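Side-chain contacts in 33-36 kDa outer membrane protein (Acinetobacter baumannii, PDB 6GIE), which forms a beta-barrel channel in the outer membrane and probably lets small solutes, perhaps including carbapenems, pass: residues A67-A72 with K196-I201; D242-A245 with Y250-V253. All blocks are in the same frame, centred on the assembly; numbering follows the deposited sequence.

Contact 1 of 2, residues A67-A72 with K196-I201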
loop_
_atom_site.group_PDB
_atom_site.type_symbol
_atom_site.label_atom_id
_atom_site.label_comp_id
_atom_site.label_asym_id
_atom_site.label_seq_id
_atom_site.Cartn_x
_atom_site.Cartn_y
_atom_site.Cartn_z
ATOM N N ALA A 67 3.714 -2.125 10.591
ATOM C CA ALA A 67 4.343 -0.755 10.509
ATOM C C ALA A 67 3.281 0.303 10.853
ATOM O O ALA A 67 3.486 1.234 11.706
ATOM C CB ALA A 67 4.966 -0.453 9.144
ATOM N N PHE A 68 2.159 0.187 10.165
ATOM C CA PHE A 68 0.986 1.019 10.510
ATOM C C PHE A 68 0.545 0.942 11.993
ATOM O O PHE A 68 0.379 1.983 12.697
ATOM C CB PHE A 68 -0.188 0.695 9.625
ATOM C CG PHE A 68 -1.363 1.581 9.881
ATOM C CD1 PHE A 68 -1.378 2.887 9.407
ATOM C CD2 PHE A 68 -2.432 1.123 10.581
ATOM C CE1 PHE A 68 -2.486 3.722 9.679
ATOM C CE2 PHE A 68 -3.566 1.935 10.840
ATOM C CZ PHE A 68 -3.579 3.232 10.400
ATOM N N LEU A 69 0.439 -0.252 12.509
ATOM C CA LEU A 69 0.048 -0.380 13.898
ATOM C C LEU A 69 1.087 0.159 14.874
ATOM O O LEU A 69 0.742 0.551 15.967
ATOM C CB LEU A 69 -0.312 -1.814 14.256
ATOM C CG LEU A 69 -1.549 -2.420 13.528
ATOM C CD1 LEU A 69 -1.663 -3.900 13.749
ATOM C CD2 LEU A 69 -2.810 -1.739 14.026
ATOM N N ASN A 70 2.374 0.176 14.576
ATOM C CA ASN A 70 3.120 0.935 15.500
ATOM C C ASN A 70 3.532 2.356 15.036
ATOM O O ASN A 70 4.365 2.967 15.626
ATOM C CB ASN A 70 4.072 0.160 16.466
ATOM C CG ASN A 70 4.762 -1.079 15.919
ATOM O OD1 ASN A 70 5.912 -1.169 16.201
ATOM N ND2 ASN A 70 4.039 -2.136 15.412
ATOM N N GLN A 71 2.832 2.876 14.023
ATOM C CA GLN A 71 3.017 4.243 13.551
ATOM C C GLN A 71 4.483 4.436 13.288
ATOM O O GLN A 71 5.098 5.362 13.779
ATOM C CB GLN A 71 2.465 5.245 14.589
ATOM C CG GLN A 71 0.954 5.019 14.703
ATOM C CD GLN A 71 0.325 5.682 15.911
ATOM O OE1 GLN A 71 0.312 6.893 16.008
ATOM N NE2 GLN A 71 -0.223 4.878 16.825
ATOM N N ALA A 72 5.039 3.539 12.484
ATOM C CA ALA A 72 6.479 3.528 12.253
ATOM C C ALA A 72 6.826 4.456 11.093
ATOM O O ALA A 72 6.588 4.156 9.904
ATOM C CB ALA A 72 6.912 2.128 11.951
ATOM N N LYS A 196 -7.258 4.990 6.241
ATOM C CA LYS A 196 -6.809 3.679 6.536
ATOM C C LYS A 196 -7.212 3.200 7.919
ATOM O O LYS A 196 -7.029 3.899 8.921
ATOM C CB LYS A 196 -5.261 3.610 6.458
ATOM C CG LYS A 196 -4.674 2.166 6.451
ATOM C CD LYS A 196 -3.148 2.248 6.142
ATOM C CE LYS A 196 -2.330 1.028 6.478
ATOM N NZ LYS A 196 -2.734 -0.081 5.611
ATOM N N TYR A 197 -7.682 1.949 7.993
ATOM C CA TYR A 197 -8.013 1.379 9.320
ATOM C C TYR A 197 -7.474 0.005 9.452
ATOM O O TYR A 197 -7.537 -0.771 8.499
ATOM C CB TYR A 197 -9.565 1.351 9.568
ATOM C CG TYR A 197 -9.953 0.721 10.911
ATOM C CD1 TYR A 197 -9.764 1.408 12.104
ATOM C CD2 TYR A 197 -10.521 -0.526 10.979
ATOM C CE1 TYR A 197 -10.130 0.837 13.301
ATOM C CE2 TYR A 197 -10.902 -1.084 12.187
ATOM C CZ TYR A 197 -10.696 -0.402 13.321
ATOM O OH TYR A 197 -11.009 -0.973 14.508
ATOM N N VAL A 198 -7.105 -0.353 10.680
ATOM C CA VAL A 198 -6.730 -1.737 10.987
ATOM C C VAL A 198 -7.163 -2.000 12.392
ATOM O O VAL A 198 -6.782 -1.292 13.301
ATOM C CB VAL A 198 -5.206 -2.014 10.807
ATOM C CG1 VAL A 198 -4.876 -3.438 11.240
ATOM C CG2 VAL A 198 -4.836 -1.879 9.352
ATOM N N GLY A 199 -8.066 -2.953 12.564
ATOM C CA GLY A 199 -8.468 -3.378 13.884
ATOM C C GLY A 199 -8.480 -4.890 14.065
ATOM O O GLY A 199 -8.712 -5.674 13.121
ATOM N N ASN A 200 -8.198 -5.280 15.298
ATOM C CA ASN A 200 -8.356 -6.647 15.771
ATOM C C ASN A 200 -9.799 -6.894 16.021
ATOM O O ASN A 200 -10.457 -5.994 16.505
ATOM C CB ASN A 200 -7.576 -6.824 17.056
ATOM C CG ASN A 200 -6.076 -6.774 16.800
ATOM O OD1 ASN A 200 -5.616 -7.097 15.704
ATOM N ND2 ASN A 200 -5.322 -6.368 17.789
ATOM N N ILE A 201 -10.319 -8.074 15.681
ATOM C CA ILE A 201 -11.689 -8.360 16.103
ATOM C C ILE A 201 -11.666 -8.966 17.525
ATOM O O ILE A 201 -11.005 -9.962 17.783
ATOM C CB ILE A 201 -12.531 -9.160 15.072
ATOM C CG1 ILE A 201 -12.254 -10.653 15.153
ATOM C CG2 ILE A 201 -12.320 -8.647 13.645
ATOM C CD1 ILE A 201 -13.368 -11.462 14.547
#
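Phe68 holds its ring trans to its own backbone nitrogen (chi1 -176°), which aims it at the strand, and the extended Lys196 chain (chi1 -167°) passes it head to tail, laying CD and CE along the ring. The contact packs the short helix 66-69, an inward-folded segment in the lumen of a porin-type beta barrel, against the inner face of strand 190-200. Lys196 CE lies over one face of the Phe68 ring, displaced toward the rim, in a CH-pi contact 3.9 Å from the ring centroid. The lysine chain bends only at its last torsion, where NZ forms salt bridges with Glu65 and Glu211; its cation-pi attraction to Phe68 is long and at most weak. Two residues along the strand, Val198 also points at the helix. Its CG2 meets Phe68 CD2 obliquely at 4.0 Å, while CG1 packs against the forked end of Leu69, whose side chain crosses at about a right angle. Phe68 also touches Tyr104 of strand 94-105. A Schellman motif with Gln71 at C-prime ends the helix directly after these apolar residues: Gln71 N bonds Phe68 O, and Ala72 N bonds Ala67 O at 2.9 Å.

Contact 2 of 2, residues D242-A245 with Y250-V253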
loop_
_atom_site.group_PDB
_atom_site.type_symbol
_atom_site.label_atom_id
_atom_site.label_comp_id
_atom_site.label_asym_id
_atom_site.label_seq_id
_atom_site.Cartn_x
_atom_site.Cartn_y
_atom_site.Cartn_z
ATOM N N ASP A 242 -12.453 2.838 -9.528
ATOM C CA ASP A 242 -13.088 3.451 -10.690
ATOM C C ASP A 242 -12.057 4.456 -11.207
ATOM O O ASP A 242 -11.576 5.337 -10.453
ATOM C CB ASP A 242 -14.394 4.174 -10.319
ATOM C CG ASP A 242 -15.121 4.715 -11.526
ATOM O OD1 ASP A 242 -14.629 5.692 -12.107
ATOM O OD2 ASP A 242 -16.197 4.177 -11.911
ATOM N N VAL A 243 -11.727 4.296 -12.480
ATOM C CA VAL A 243 -10.633 5.033 -13.066
ATOM C C VAL A 243 -10.959 5.671 -14.418
ATOM O O VAL A 243 -10.061 6.207 -15.034
ATOM C CB VAL A 243 -9.361 4.154 -13.130
ATOM C CG1 VAL A 243 -8.968 3.669 -11.726
ATOM C CG2 VAL A 243 -9.550 2.979 -14.052
ATOM N N SER A 244 -12.216 5.682 -14.859
ATOM C CA SER A 244 -12.585 6.424 -16.095
ATOM C C SER A 244 -11.752 7.724 -16.308
ATOM O O SER A 244 -11.369 8.050 -17.433
ATOM C CB SER A 244 -14.077 6.780 -16.087
ATOM O OG SER A 244 -14.839 5.775 -15.431
ATOM N N ALA A 245 -11.461 8.424 -15.213
ATOM C CA ALA A 245 -10.816 9.738 -15.230
ATOM C C ALA A 245 -9.290 9.733 -15.187
ATOM O O ALA A 245 -8.680 10.791 -15.048
ATOM C CB ALA A 245 -11.340 10.559 -14.062
ATOM N N TYR A 250 -9.746 2.629 -19.776
ATOM C CA TYR A 250 -10.328 1.753 -18.751
ATOM C C TYR A 250 -11.253 2.461 -17.756
ATOM O O TYR A 250 -10.913 3.517 -17.214
ATOM C CB TYR A 250 -9.222 1.074 -17.936
ATOM C CG TYR A 250 -8.281 0.195 -18.716
ATOM C CD1 TYR A 250 -8.732 -0.976 -19.331
ATOM C CD2 TYR A 250 -6.922 0.510 -18.810
ATOM C CE1 TYR A 250 -7.865 -1.790 -20.049
ATOM C CE2 TYR A 250 -6.047 -0.299 -19.513
ATOM C CZ TYR A 250 -6.520 -1.447 -20.131
ATOM O OH TYR A 250 -5.640 -2.246 -20.828
ATOM N N ASP A 251 -12.374 1.805 -17.458
ATOM C CA ASP A 251 -13.370 2.299 -16.509
ATOM C C ASP A 251 -13.239 1.672 -15.094
ATOM O O ASP A 251 -13.071 2.371 -14.113
ATOM C CB ASP A 251 -14.770 2.060 -17.077
ATOM C CG ASP A 251 -15.592 3.325 -17.154
ATOM O OD1 ASP A 251 -15.197 4.246 -17.919
ATOM O OD2 ASP A 251 -16.623 3.402 -16.436
ATOM N N HIS A 252 -13.311 0.359 -14.969
ATOM C CA HIS A 252 -13.356 -0.264 -13.633
ATOM C C HIS A 252 -12.243 -1.296 -13.427
ATOM O O HIS A 252 -11.855 -1.983 -14.381
ATOM C CB HIS A 252 -14.737 -0.882 -13.419
ATOM C CG HIS A 252 -15.840 0.107 -13.597
ATOM N ND1 HIS A 252 -16.753 0.033 -14.626
ATOM C CD2 HIS A 252 -16.130 1.244 -12.917
ATOM C CE1 HIS A 252 -17.572 1.067 -14.562
ATOM N NE2 HIS A 252 -17.217 1.818 -13.534
ATOM N N VAL A 253 -11.726 -1.360 -12.198
ATOM C CA VAL A 253 -10.716 -2.331 -11.785
ATOM C C VAL A 253 -11.131 -3.067 -10.520
ATOM O O VAL A 253 -11.532 -2.434 -9.565
ATOM C CB VAL A 253 -9.396 -1.654 -11.469
ATOM C CG1 VAL A 253 -8.394 -2.659 -10.937
ATOM C CG2 VAL A 253 -8.869 -0.971 -12.725
#
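Asp242 OD2 sits at the edge of the His252 ring, near its plane and 3.0 Å from NE2, while one face of the ring is covered near its rim by CB of Asp251. The Asp242 and His252 side chains leave the sheet together, with the carboxylate turned 69° from the ring. This non-hydrogen-bonded antiparallel pair is the last regular bridge at the turn end of a beta hairpin; Val243 and Ser244 continue the contact onto Asp251. Ser244 OG lies 2.9 Å from Asp251 OD1, and its link back to Asp242 OD1 is weak and unsettled. With Asp242 OD2 close to NE2 and Asp251 nearby, a positively charged His252 would probably be favoured, and would offset the like charges of the two carboxylates, whose OD2 atoms are 4.6 Å apart. Asp251 O is the backbone focus: Val243 N bonds it at 2.9 Å and almost straight (175°), Ser244 N adds a weak bond, and the CA-H of Asp242 also approaches it. Val243 CG2 packs against Tyr250 O at 3.5 Å and Val253 CG2 at 4.2 Å. The turn connects strands 234-242 and 252-261, flanked by backbone hydrogen bonds from Asp242 to Tyr222 of strand 220-229 and, from both Asp251 and His252, to the single residue Asn276 of strand 266-276, a classic beta bulge; Val253 packs on Val273 and Ala275 of that strand.

In the fold
Contacts 1 and 2 lie on opposite sides of the chain's centre, with their own centres 29 Å apart and their nearest atoms about 17 Å apart, so neither touches the other. Both involve the barrel's strands, but contact 1 holds a lumen-side helix against the inner face of the wall and contact 2 is a turn at its rim. Contact 1 brings together segments 124 residues apart, whereas 242-245 with 250-253 is a local hairpin closure. Bound C8E detergent lies nearer the hairpin, about 9 Å from the Val253 side chain against about 14 Å from that of Val198. In the usual porin orientation, contact 1 would lie toward the periplasmic end and contact 2 at the extracellular rim.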